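Tetur07g02040 (Tetranychus urticae, PDB 6BDJ) probably cleaves catechol-type aromatic rings between their two hydroxyl-bearing carbons, using a ferric iron and inserting both atoms of dioxygen. Local coordinates at residues F46-I51 with H149-A154; V40-Y45 with Y86-D91; G94-F99 with G139-R144. All blocks are in the same frame, centred on the assembly; numbering follows the deposited sequence. Where two conformers were deposited one is given.

Interaction 1 (F46-I51 with H149-A154); sequences FIEEDI and HYRIHA. With FE (Fe (III) ion), chain C.
Phe46 and Arg151 carry most of this contact, which lays the loop ahead of strand 64-73 against strand 148-154, which carries the iron ligand His149, in the beta fold of an intradiol-type dioxygenase. The planes show that the two flat groups pack face to face: ring and guanidinium are only 21° apart, and Phe46 CE2 sits over the centre of the guanidinium, 3.5 Å from Arg151 CZ. Nearer the backbone, Arg151 CD makes a CH-pi contact over the same ring, 4.0 Å from the Phe46 centroid. Arg151 reaches this far because its CG is anti to the backbone N (chi1 164°) and the chain stays extended to NE. Glu48 N lies against the opposite face of the Phe46 ring, which is thus held from both sides.

The polar contacts of Glu48 are looser. Glu48 OE1 forms a long salt bridge, 3.8 Å from Arg151 NH2, but stands well out of the guanidinium plane with no N-H aimed at it. The stronger anionic partner of Arg151 is Glu42, which pairs with NH1. Glu48 OE2 merely touches the edge of the His153 ring, 3.6 Å from CE1.

Hydrogen bonding within the strand helps fix the rotation of the guanidinium. Arg151 NE donates to His153 NE2 at 2.9 Å and 167°, with each group lying in the plane of the other; Arg151 NH2 adds a weak second bond to the same nitrogen. At the start of the segment the strand meets the metal site, where His149 NE2 binds the iron at 2.3 Å.

Interaction 2 (V40-Y45 with Y86-D91); sequences VGEGPY and YIWQPD
The indole of Trp88, at the end of strand 84-88, is bordered by Glu42 and Tyr45 without a direct hydrogen bond between the segments; a water supplies the polar link. Packing comes first. Glu42 O approaches the indole edge near its plane, 3.5 Å from Trp88 CZ2, and Glu42 CG reaches the same carbon at 3.7 Å. Farther round, Tyr45 O comes obliquely to Trp88 CD1 at 3.5 Å, and Tyr45 O also accepts a hydrogen bond from Arg120. A chi1 of 67° puts Trp88 CG between the backbone N and the carbonyl carbon, and chi2 of 111° then turns the NE1 edge to the loop.

One water makes three hydrogen bonds. Lying in the indole plane, it accepts from Trp88 NE1 at 3.1 Å and from Tyr45 N at 2.7 Å, and donates to Glu42 O at 2.8 Å. A leucine here would probably leave the water without its indole donor and open a gap beside Glu42 CG.

Beyond the pair, Trp88 stacks on the ring of His149, an iron ligand, and the side chain of Tyr45 comes within about 5 Å of the iron at nearest atoms, which places this contact in the second shell of an intradiol-type ferric site.

Interaction 3 (G94-F99 with G139-R144); sequences GIYSGF and GHYPGR. With FE (Fe (III) ion), chain C.
Gly94 and His140 bring the two loops closest, their CA atoms 4.4 Å apart and Gly94 CA 3.7 Å from His140 O, before the chain turns through a type II beta turn from Tyr96 to Phe99. Glycine fits this point for two reasons: at phi 87° a CB would jam against the preceding carbonyl, and it would also clash with His140 O.

The side-chain contact is aromatic. In the conformer given, Tyr141 CE1 meets the edge of the Tyr96 ring near its plane, 3.6 Å from CE2, and with the planes 51° apart the pair is neither stacked nor edge-to-face. Tyr141 was deposited in two conformers, so its fine geometry, including an implausibly close approach to Gly94 O, is doubtful.

The two tyrosines differ in their relation to the metal. Tyr96 OH holds the iron at 1.9 Å, alongside a water at 2.2 Å and the ligands His147 and His149. Tyr141 is a known iron ligand of this protein, yet in this conformer its OH lies 7.4 Å from the metal, consistent with the detachable axial tyrosine of intradiol dioxygenases. Next to it, His140 ND1 donates to Tyr141 O at 2.9 Å and 164°.

The loop of Tyr96 links strand 84-88 to strand 120-124, whose Arg120 packs on the Tyr96 ring; the loop of Tyr141 runs from strand 130-136 into strand 148-154.

From the N terminus, residues 40-45 open interaction 2 and the adjoining 46-51 open interaction 1. Strand 84-88 and its following loop arrive at 86-91 and close interaction 2. Interaction 3 then opens at 94-99 and closes at 139-144, wholly within the span that ends when 149-154 completes interaction 1. Interactions 1 and 2 therefore cross, and 2 and 3 follow in series. Strands 84-88 and 148-154 are sheet neighbours, joined by a probable bond from Tyr86 N to Arg151 O. Interactions 1 and 3 share the iron and its water, while Tyr45 OH and Tyr141 OH, 3.0 Å apart, probably hydrogen-bond interaction 2 to 3 in the conformer modelled here.

Interaction 1 (F46-I51 with H149-A154)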
# COMPACT_ATOMS: atom_id res chain seq x y z
N PHE A 46 1.53 -0.09 10.70
CA PHE A 46 0.97 -1.42 10.46
C PHE A 46 0.20 -1.86 11.67
O PHE A 46 0.62 -1.62 12.82
CB PHE A 46 2.03 -2.47 10.11
CG PHE A 46 1.45 -3.82 9.77
CD1 PHE A 46 0.52 -3.96 8.74
CD2 PHE A 46 1.81 -4.95 10.49
CE1 PHE A 46 -0.03 -5.20 8.44
CE2 PHE A 46 1.28 -6.18 10.19
CZ PHE A 46 0.36 -6.32 9.17
N ILE A 47 -0.95 -2.51 11.41
CA ILE A 47 -1.77 -3.11 12.45
C ILE A 47 -2.03 -4.53 12.00
O ILE A 47 -2.69 -4.78 11.00
CB ILE A 47 -3.10 -2.38 12.67
CG1 ILE A 47 -2.84 -0.97 13.19
CG2 ILE A 47 -3.94 -3.11 13.72
CD1 ILE A 47 -4.10 -0.11 13.35
N GLU A 48 -1.48 -5.45 12.77
CA GLU A 48 -1.48 -6.85 12.40
C GLU A 48 -2.79 -7.49 12.82
O GLU A 48 -2.92 -8.05 13.90
CB GLU A 48 -0.28 -7.57 13.00
CG GLU A 48 -0.11 -8.94 12.37
CD GLU A 48 1.18 -9.67 12.73
OE1 GLU A 48 2.03 -9.14 13.49
OE2 GLU A 48 1.32 -10.80 12.23
N GLU A 49 -3.77 -7.39 11.94
CA GLU A 49 -5.12 -7.92 12.15
C GLU A 49 -5.65 -8.45 10.84
O GLU A 49 -5.49 -7.82 9.81
CB GLU A 49 -6.07 -6.81 12.66
CG GLU A 49 -5.88 -6.44 14.14
CD GLU A 49 -6.71 -5.21 14.54
OE1 GLU A 49 -7.43 -4.67 13.67
OE2 GLU A 49 -6.61 -4.76 15.71
N ASP A 50 -6.31 -9.61 10.91
CA ASP A 50 -7.04 -10.18 9.80
C ASP A 50 -8.36 -9.39 9.67
O ASP A 50 -9.28 -9.56 10.47
CB ASP A 50 -7.35 -11.67 10.03
CG ASP A 50 -6.11 -12.58 9.87
OD1 ASP A 50 -4.98 -12.06 9.69
OD2 ASP A 50 -6.26 -13.82 9.94
N ILE A 51 -8.38 -8.51 8.68
CA ILE A 51 -9.57 -7.82 8.25
C ILE A 51 -9.70 -8.15 6.79
O ILE A 51 -9.28 -7.40 5.91
CB ILE A 51 -9.46 -6.32 8.49
CG1 ILE A 51 -9.14 -6.06 9.96
CG2 ILE A 51 -10.80 -5.65 8.14
CD1 ILE A 51 -8.79 -4.61 10.27
N HIS A 149 0.89 1.32 1.56
CA HIS A 149 1.73 0.25 2.06
C HIS A 149 1.15 -1.11 1.79
O HIS A 149 -0.07 -1.25 1.69
CB HIS A 149 1.83 0.32 3.54
CG HIS A 149 2.50 1.52 4.06
ND1 HIS A 149 3.84 1.54 4.41
CD2 HIS A 149 2.01 2.75 4.34
CE1 HIS A 149 4.14 2.73 4.88
NE2 HIS A 149 3.05 3.47 4.85
N TYR A 150 2.03 -2.11 1.79
CA TYR A 150 1.63 -3.50 1.65
C TYR A 150 2.63 -4.40 2.33
O TYR A 150 3.83 -4.10 2.40
CB TYR A 150 1.43 -3.90 0.18
CG TYR A 150 2.71 -4.12 -0.59
CD1 TYR A 150 3.35 -3.07 -1.23
CD2 TYR A 150 3.27 -5.38 -0.68
CE1 TYR A 150 4.54 -3.28 -1.94
CE2 TYR A 150 4.46 -5.59 -1.36
CZ TYR A 150 5.09 -4.54 -1.99
OH TYR A 150 6.27 -4.79 -2.68
N ARG A 151 2.13 -5.51 2.85
CA ARG A 151 2.93 -6.49 3.53
C ARG A 151 2.35 -7.85 3.22
O ARG A 151 1.13 -8.03 3.23
CB ARG A 151 2.90 -6.22 5.03
CG ARG A 151 3.35 -7.35 5.92
CD ARG A 151 3.71 -6.80 7.30
NE ARG A 151 3.74 -7.86 8.28
CZ ARG A 151 4.25 -7.82 9.51
NH1 ARG A 151 4.87 -6.74 9.99
NH2 ARG A 151 4.14 -8.90 10.29
N ILE A 152 3.23 -8.81 2.91
CA ILE A 152 2.82 -10.14 2.44
C ILE A 152 3.33 -11.23 3.34
O ILE A 152 4.53 -11.33 3.60
CB ILE A 152 3.31 -10.41 1.02
CG1 ILE A 152 2.83 -9.28 0.11
CG2 ILE A 152 2.78 -11.76 0.52
CD1 ILE A 152 3.49 -9.23 -1.24
N HIS A 153 2.42 -12.09 3.78
CA HIS A 153 2.77 -13.27 4.55
C HIS A 153 2.58 -14.47 3.66
O HIS A 153 1.54 -14.59 3.00
CB HIS A 153 1.92 -13.44 5.79
CG HIS A 153 2.03 -12.31 6.77
ND1 HIS A 153 1.38 -12.33 7.99
CD2 HIS A 153 2.74 -11.15 6.73
CE1 HIS A 153 1.68 -11.23 8.65
NE2 HIS A 153 2.49 -10.49 7.91
N ALA A 154 3.59 -15.34 3.62
CA ALA A 154 3.49 -16.65 2.97
C ALA A 154 4.19 -17.63 3.87
O ALA A 154 5.23 -17.30 4.43
CB ALA A 154 4.14 -16.65 1.60
FE FE C . 2.64 5.72 5.37
O HOH W 1 3.48 5.24 7.30

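Interaction 2 (V40-Y45 with Y86-D91)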
# COMPACT_ATOMS: atom_id res chain seq x y z
N VAL A 40 10.49 -1.97 0.96
CA VAL A 40 10.52 -0.59 1.48
C VAL A 40 10.06 -0.70 2.92
O VAL A 40 9.19 -1.54 3.24
CB VAL A 40 9.53 0.32 0.72
CG1 VAL A 40 9.69 1.76 1.17
CG2 VAL A 40 9.76 0.26 -0.79
N GLY A 41 10.58 0.18 3.78
CA GLY A 41 10.27 0.14 5.21
C GLY A 41 8.75 0.19 5.48
O GLY A 41 7.99 0.82 4.76
N GLU A 42 8.34 -0.51 6.52
CA GLU A 42 6.93 -0.63 6.90
C GLU A 42 6.32 0.69 7.33
O GLU A 42 5.10 0.91 7.19
CB GLU A 42 6.84 -1.59 8.07
CG GLU A 42 5.45 -1.98 8.48
CD GLU A 42 5.50 -3.13 9.45
OE1 GLU A 42 5.67 -2.89 10.68
OE2 GLU A 42 5.39 -4.29 8.96
N GLY A 43 7.16 1.55 7.89
CA GLY A 43 6.70 2.69 8.66
C GLY A 43 6.01 2.25 9.94
O GLY A 43 5.97 1.06 10.24
N PRO A 44 5.46 3.21 10.69
CA PRO A 44 4.95 2.96 12.04
C PRO A 44 3.51 2.52 12.18
O PRO A 44 3.08 2.26 13.30
CB PRO A 44 5.12 4.33 12.73
CG PRO A 44 5.39 5.33 11.64
CD PRO A 44 5.34 4.62 10.32
N TYR A 45 2.75 2.45 11.09
CA TYR A 45 1.30 2.29 11.22
C TYR A 45 0.71 0.96 10.79
O TYR A 45 -0.53 0.88 10.63
CB TYR A 45 0.59 3.45 10.53
CG TYR A 45 1.07 4.81 11.01
CD1 TYR A 45 1.15 5.12 12.37
CD2 TYR A 45 1.48 5.78 10.10
CE1 TYR A 45 1.57 6.36 12.81
CE2 TYR A 45 1.93 7.04 10.52
CZ TYR A 45 1.96 7.33 11.88
OH TYR A 45 2.39 8.56 12.28
N TYR A 86 -1.65 -7.75 2.96
CA TYR A 86 -2.19 -6.63 3.67
C TYR A 86 -1.89 -5.32 2.97
O TYR A 86 -0.77 -5.10 2.54
CB TYR A 86 -1.55 -6.51 5.04
CG TYR A 86 -1.71 -7.68 5.97
CD1 TYR A 86 -0.97 -8.85 5.77
CD2 TYR A 86 -2.56 -7.62 7.08
CE1 TYR A 86 -1.07 -9.92 6.63
CE2 TYR A 86 -2.67 -8.71 7.96
CZ TYR A 86 -1.91 -9.85 7.72
OH TYR A 86 -1.94 -10.94 8.56
N ILE A 87 -2.85 -4.42 2.88
CA ILE A 87 -2.56 -3.03 2.56
C ILE A 87 -3.09 -2.11 3.63
O ILE A 87 -4.01 -2.45 4.37
CB ILE A 87 -3.07 -2.61 1.17
CG1 ILE A 87 -4.59 -2.71 1.06
CG2 ILE A 87 -2.46 -3.52 0.11
CD1 ILE A 87 -5.10 -2.06 -0.22
N TRP A 88 -2.45 -0.96 3.73
CA TRP A 88 -2.92 0.12 4.55
C TRP A 88 -2.42 1.43 4.00
O TRP A 88 -1.35 1.50 3.37
CB TRP A 88 -2.56 -0.05 6.04
CG TRP A 88 -1.05 0.05 6.40
CD1 TRP A 88 -0.41 1.04 7.12
CD2 TRP A 88 -0.05 -0.93 6.13
NE1 TRP A 88 0.91 0.74 7.29
CE2 TRP A 88 1.17 -0.46 6.68
CE3 TRP A 88 -0.06 -2.15 5.45
CZ2 TRP A 88 2.37 -1.17 6.58
CZ3 TRP A 88 1.14 -2.86 5.35
CH2 TRP A 88 2.33 -2.37 5.92
N GLN A 89 -3.23 2.46 4.21
CA GLN A 89 -2.97 3.74 3.58
C GLN A 89 -3.70 4.84 4.37
O GLN A 89 -4.66 4.59 5.08
CB GLN A 89 -3.47 3.72 2.15
CG GLN A 89 -4.98 3.66 2.03
CD GLN A 89 -5.49 3.60 0.61
OE1 GLN A 89 -5.40 2.57 -0.05
NE2 GLN A 89 -6.07 4.68 0.14
N PRO A 90 -3.26 6.08 4.22
CA PRO A 90 -4.02 7.17 4.86
C PRO A 90 -5.20 7.64 4.05
O PRO A 90 -5.21 7.50 2.81
CB PRO A 90 -3.00 8.28 4.94
CG PRO A 90 -2.09 8.06 3.78
CD PRO A 90 -2.12 6.60 3.43
N ASP A 91 -6.18 8.25 4.72
CA ASP A 91 -7.30 8.89 4.03
C ASP A 91 -6.86 10.17 3.30
O ASP A 91 -5.69 10.57 3.40
CB ASP A 91 -8.51 9.09 4.96
CG ASP A 91 -8.42 10.30 5.87
OD1 ASP A 91 -7.50 11.13 5.77
OD2 ASP A 91 -9.33 10.45 6.70
O HOH W 2 3.16 2.57 8.38

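Interaction 3 (G94-F99 with G139-R144)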
# COMPACT_ATOMS: atom_id res chain seq x y z
N GLY A 94 -4.59 12.55 5.05
CA GLY A 94 -3.38 11.96 5.61
C GLY A 94 -3.46 11.25 6.94
O GLY A 94 -2.42 11.08 7.59
N ILE A 95 -4.67 10.84 7.34
CA ILE A 95 -4.88 10.17 8.62
C ILE A 95 -4.90 8.65 8.43
O ILE A 95 -5.50 8.15 7.48
CB ILE A 95 -6.22 10.61 9.24
CG1 ILE A 95 -6.25 12.11 9.53
CG2 ILE A 95 -6.51 9.85 10.52
CD1 ILE A 95 -5.08 12.66 10.35
N TYR A 96 -4.21 7.95 9.32
CA TYR A 96 -4.24 6.50 9.38
C TYR A 96 -5.20 6.07 10.47
O TYR A 96 -5.11 6.56 11.60
CB TYR A 96 -2.87 5.95 9.71
CG TYR A 96 -1.91 5.95 8.54
CD1 TYR A 96 -1.88 4.89 7.68
CD2 TYR A 96 -1.08 7.03 8.31
CE1 TYR A 96 -0.99 4.86 6.61
CE2 TYR A 96 -0.18 7.03 7.24
CZ TYR A 96 -0.13 5.93 6.39
OH TYR A 96 0.71 5.94 5.32
N SER A 97 -6.07 5.12 10.13
CA SER A 97 -7.00 4.51 11.08
C SER A 97 -6.22 3.80 12.16
O SER A 97 -5.17 3.22 11.89
CB SER A 97 -7.94 3.57 10.38
OG SER A 97 -7.34 2.41 9.81
N GLY A 98 -6.67 3.95 13.40
CA GLY A 98 -5.92 3.52 14.55
C GLY A 98 -4.97 4.54 15.15
O GLY A 98 -4.62 4.44 16.33
N PHE A 99 -4.55 5.51 14.34
CA PHE A 99 -3.66 6.58 14.77
C PHE A 99 -4.28 7.93 14.40
O PHE A 99 -3.60 8.85 14.00
CB PHE A 99 -2.30 6.38 14.09
CG PHE A 99 -1.72 5.01 14.32
CD1 PHE A 99 -0.96 4.74 15.44
CD2 PHE A 99 -1.97 3.98 13.42
CE1 PHE A 99 -0.45 3.48 15.67
CE2 PHE A 99 -1.46 2.71 13.63
CZ PHE A 99 -0.70 2.46 14.77
N GLY A 139 -4.40 9.89 0.41
CA GLY A 139 -3.87 11.21 0.72
C GLY A 139 -2.41 11.02 1.10
O GLY A 139 -1.79 10.00 0.79
N HIS A 140 -1.84 11.99 1.77
CA HIS A 140 -0.50 11.82 2.25
C HIS A 140 -0.22 12.70 3.39
O HIS A 140 -0.84 13.76 3.59
CB HIS A 140 0.54 12.17 1.18
CG HIS A 140 0.32 13.51 0.54
ND1 HIS A 140 0.90 14.67 1.01
CD2 HIS A 140 -0.44 13.87 -0.52
CE1 HIS A 140 0.50 15.68 0.26
NE2 HIS A 140 -0.30 15.22 -0.68
N TYR A 141 0.88 12.37 4.04
CA TYR A 141 1.43 13.10 5.14
C TYR A 141 2.25 14.26 4.64
O TYR A 141 2.43 14.43 3.42
CB TYR A 141 2.38 12.13 5.86
CG TYR A 141 1.86 11.63 7.16
CD1 TYR A 141 0.67 10.95 7.23
CD2 TYR A 141 2.56 11.83 8.33
CE1 TYR A 141 0.19 10.46 8.42
CE2 TYR A 141 2.09 11.36 9.54
CZ TYR A 141 0.89 10.68 9.57
OH TYR A 141 0.37 10.19 10.75
N PRO A 142 2.82 15.07 5.60
CA PRO A 142 3.81 16.08 5.28
C PRO A 142 5.16 15.39 5.42
O PRO A 142 5.38 14.62 6.38
CB PRO A 142 3.60 17.12 6.40
CG PRO A 142 3.03 16.34 7.56
CD PRO A 142 2.62 15.01 7.07
N GLY A 143 6.04 15.59 4.46
CA GLY A 143 7.34 14.91 4.49
C GLY A 143 7.28 13.51 3.89
O GLY A 143 8.19 12.70 4.09
N ARG A 144 6.19 13.21 3.17
CA ARG A 144 6.03 11.96 2.45
C ARG A 144 5.23 12.18 1.17
O ARG A 144 4.30 12.98 1.10
CB ARG A 144 5.28 10.92 3.30
CG ARG A 144 6.08 10.34 4.46
CD ARG A 144 7.37 9.62 4.03
NE ARG A 144 7.26 8.87 2.78
CZ ARG A 144 6.97 7.56 2.68
NH1 ARG A 144 6.93 7.00 1.48
NH2 ARG A 144 6.74 6.83 3.76
FE FE C . 2.64 5.72 5.37
O HOH W 1 3.48 5.24 7.30